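Local coordinates for iron binding protein FbpA (Mannheimia haemolytica, PDB 1Q35), which binds ferric iron and, as a periplasmic solute-binding protein, probably delivers it for uptake into the cell, at residues Q259-Y262 against A263-H267. Residues are numbered along the deposited sequence; the frame is centred on the assembly and turned at random.
Sequences QGLY and AELNH
Leu-265 N donates to Leu-261 O at 2.9 Å, one of the i to i+4 backbone bonds that run through the last turns of helix 256-266. Ala-263 N to Gln-259 O (3.0 Å) and Glu-264 N to Gly-260 O (2.9 Å) precede it. The bond from Asn-266 N to Tyr-262 O is weak, 3.3 Å and bent. His-267 is the first to depart from helical backbone angles, with positive phi.

Among apolar groups, Leu-261 and Leu-265 lie side by side one turn apart. Their CD2 and CD1 methyls, respectively, meet at 3.9 Å.

Asn-266 ND2 sits at the edge of the Tyr-262 ring, near its plane, 3.7 Å from CD2. The amide and ring planes are 72° apart. One turn apart and with CG anti to the carbonyl carbon in both (chi1 -81° in Tyr-262, -73° in Asn-266), they point the same way. ND2 is also bonded to Leu-14 O and Glu-268 OE2, which helps hold the amide.

Leu-261, Tyr-262, Leu-265 and Asn-266 face helix 16-26. Tyr-262 also reaches strand 96-108, and Ala-263 touches Pro-270 of strand 269-270. The His-267 side chain, bonded to Ser-278 and Asp-205, lies about 4 Å from that of iron-binding Tyr-198.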
ATOM      1  N   GLN A 259      -1.084  -0.876  16.896  1.00 11.75           N
ATOM      2  CA  GLN A 259      -2.057  -0.247  16.008  1.00 11.61           C
ATOM      3  C   GLN A 259      -2.078   1.275  16.206  1.00 11.78           C
ATOM      4  O   GLN A 259      -2.217   2.038  15.240  1.00 11.69           O
ATOM      5  CB  GLN A 259      -3.444  -0.856  16.211  1.00 11.81           C
ATOM      6  CG  GLN A 259      -3.557  -2.287  15.685  1.00 11.34           C
ATOM      7  CD  GLN A 259      -3.673  -2.350  14.174  1.00 10.86           C
ATOM      8  OE1 GLN A 259      -4.633  -1.837  13.606  1.00 10.51           O
ATOM      9  NE2 GLN A 259      -2.701  -2.980  13.519  1.00 10.87           N
ATOM     10  N   GLY A 260      -1.910   1.713  17.451  1.00 12.00           N
ATOM     11  CA  GLY A 260      -1.752   3.122  17.760  1.00 12.02           C
ATOM     12  C   GLY A 260      -0.504   3.718  17.136  1.00 12.05           C
ATOM     13  O   GLY A 260      -0.535   4.852  16.670  1.00 12.37           O
ATOM     14  N   LEU A 261       0.593   2.969  17.129  1.00 12.11           N
ATOM     15  CA  LEU A 261       1.816   3.409  16.466  1.00 12.18           C
ATOM     16  C   LEU A 261       1.622   3.533  14.950  1.00 11.46           C
ATOM     17  O   LEU A 261       2.082   4.488  14.337  1.00 11.45           O
ATOM     18  CB  LEU A 261       2.980   2.456  16.763  1.00 12.85           C
ATOM     19  CG  LEU A 261       3.449   2.349  18.215  1.00 14.60           C
ATOM     20  CD1 LEU A 261       4.539   1.290  18.328  1.00 15.90           C
ATOM     21  CD2 LEU A 261       3.939   3.687  18.748  1.00 15.47           C
ATOM     22  N   TYR A 262       0.955   2.562  14.338  1.00 10.73           N
ATOM     23  CA  TYR A 262       0.646   2.652  12.918  1.00 10.46           C
ATOM     24  C   TYR A 262      -0.168   3.925  12.630  1.00 10.31           C
ATOM     25  O   TYR A 262       0.058   4.601  11.625  1.00 10.27           O
ATOM     26  CB  TYR A 262      -0.131   1.421  12.469  1.00 10.29           C
ATOM     27  CG  TYR A 262       0.683   0.176  12.176  1.00 10.04           C
ATOM     28  CD1 TYR A 262       0.389  -1.030  12.803  1.00 10.16           C
ATOM     29  CD2 TYR A 262       1.700   0.188  11.231  1.00 10.01           C
ATOM     30  CE1 TYR A 262       1.092  -2.182  12.503  1.00 10.44           C
ATOM     31  CE2 TYR A 262       2.417  -0.963  10.924  1.00  9.88           C
ATOM     32  CZ  TYR A 262       2.104  -2.149  11.570  1.00  9.92           C
ATOM     33  OH  TYR A 262       2.779  -3.310  11.272  1.00 10.69           O
ATOM     34  N   ALA A 263      -1.098   4.261  13.515  1.00 10.40           N
ATOM     35  CA  ALA A 263      -1.925   5.454  13.335  1.00 10.65           C
ATOM     36  C   ALA A 263      -1.108   6.733  13.500  1.00 11.04           C
ATOM     37  O   ALA A 263      -1.132   7.605  12.636  1.00 10.99           O
ATOM     38  CB  ALA A 263      -3.082   5.450  14.317  1.00 11.06           C
ATOM     39  N   GLU A 264      -0.365   6.823  14.598  1.00 11.38           N
ATOM     40  CA  GLU A 264       0.239   8.089  15.014  1.00 11.90           C
ATOM     41  C   GLU A 264       1.569   8.363  14.347  1.00 11.72           C
ATOM     42  O   GLU A 264       1.881   9.515  14.043  1.00 12.53           O
ATOM     43  CB  GLU A 264       0.427   8.120  16.532  1.00 12.24           C
ATOM     44  CG  GLU A 264      -0.873   8.101  17.318  1.00 13.79           C
ATOM     45  CD  GLU A 264      -1.727   9.342  17.109  1.00 15.51           C
ATOM     46  OE1 GLU A 264      -2.956   9.234  17.270  1.00 17.80           O
ATOM     47  OE2 GLU A 264      -1.177  10.416  16.792  1.00 16.73           O
ATOM     48  N   LEU A 265       2.363   7.319  14.129  1.00 11.61           N
ATOM     49  CA  LEU A 265       3.675   7.452  13.506  1.00 11.63           C
ATOM     50  C   LEU A 265       3.628   7.339  11.988  1.00 11.11           C
ATOM     51  O   LEU A 265       4.343   8.053  11.291  1.00 11.77           O
ATOM     52  CB  LEU A 265       4.648   6.405  14.050  1.00 11.85           C
ATOM     53  CG  LEU A 265       4.902   6.406  15.558  1.00 13.50           C
ATOM     54  CD1 LEU A 265       5.958   5.368  15.914  1.00 14.06           C
ATOM     55  CD2 LEU A 265       5.319   7.786  16.056  1.00 14.72           C
ATOM     56  N   ASN A 266       2.816   6.424  11.473  1.00 10.50           N
ATOM     57  CA  ASN A 266       2.775   6.184  10.035  1.00 10.11           C
ATOM     58  C   ASN A 266       1.642   6.905   9.310  1.00  9.33           C
ATOM     59  O   ASN A 266       1.672   6.978   8.090  1.00  9.89           O
ATOM     60  CB  ASN A 266       2.652   4.690   9.728  1.00 10.18           C
ATOM     61  CG  ASN A 266       3.931   3.915   9.979  1.00 10.38           C
ATOM     62  OD1 ASN A 266       4.891   4.416  10.571  1.00 11.13           O
ATOM     63  ND2 ASN A 266       3.942   2.662   9.528  1.00 10.26           N
ATOM     64  N   HIS A 267       0.639   7.396  10.039  1.00  8.83           N
ATOM     65  CA  HIS A 267      -0.532   8.042   9.425  1.00  8.84           C
ATOM     66  C   HIS A 267      -1.318   7.102   8.516  1.00  8.54           C
ATOM     67  O   HIS A 267      -1.903   7.526   7.520  1.00  8.98           O
ATOM     68  CB  HIS A 267      -0.124   9.336   8.722  1.00  8.94           C
ATOM     69  CG  HIS A 267       0.464  10.322   9.668  1.00  9.30           C
ATOM     70  ND1 HIS A 267      -0.303  10.997  10.592  1.00 10.21           N
ATOM     71  CD2 HIS A 267       1.746  10.684   9.896  1.00 10.06           C
ATOM     72  CE1 HIS A 267       0.482  11.764  11.324  1.00 10.34           C
ATOM     73  NE2 HIS A 267       1.728  11.595  10.922  1.00 10.18           N
TER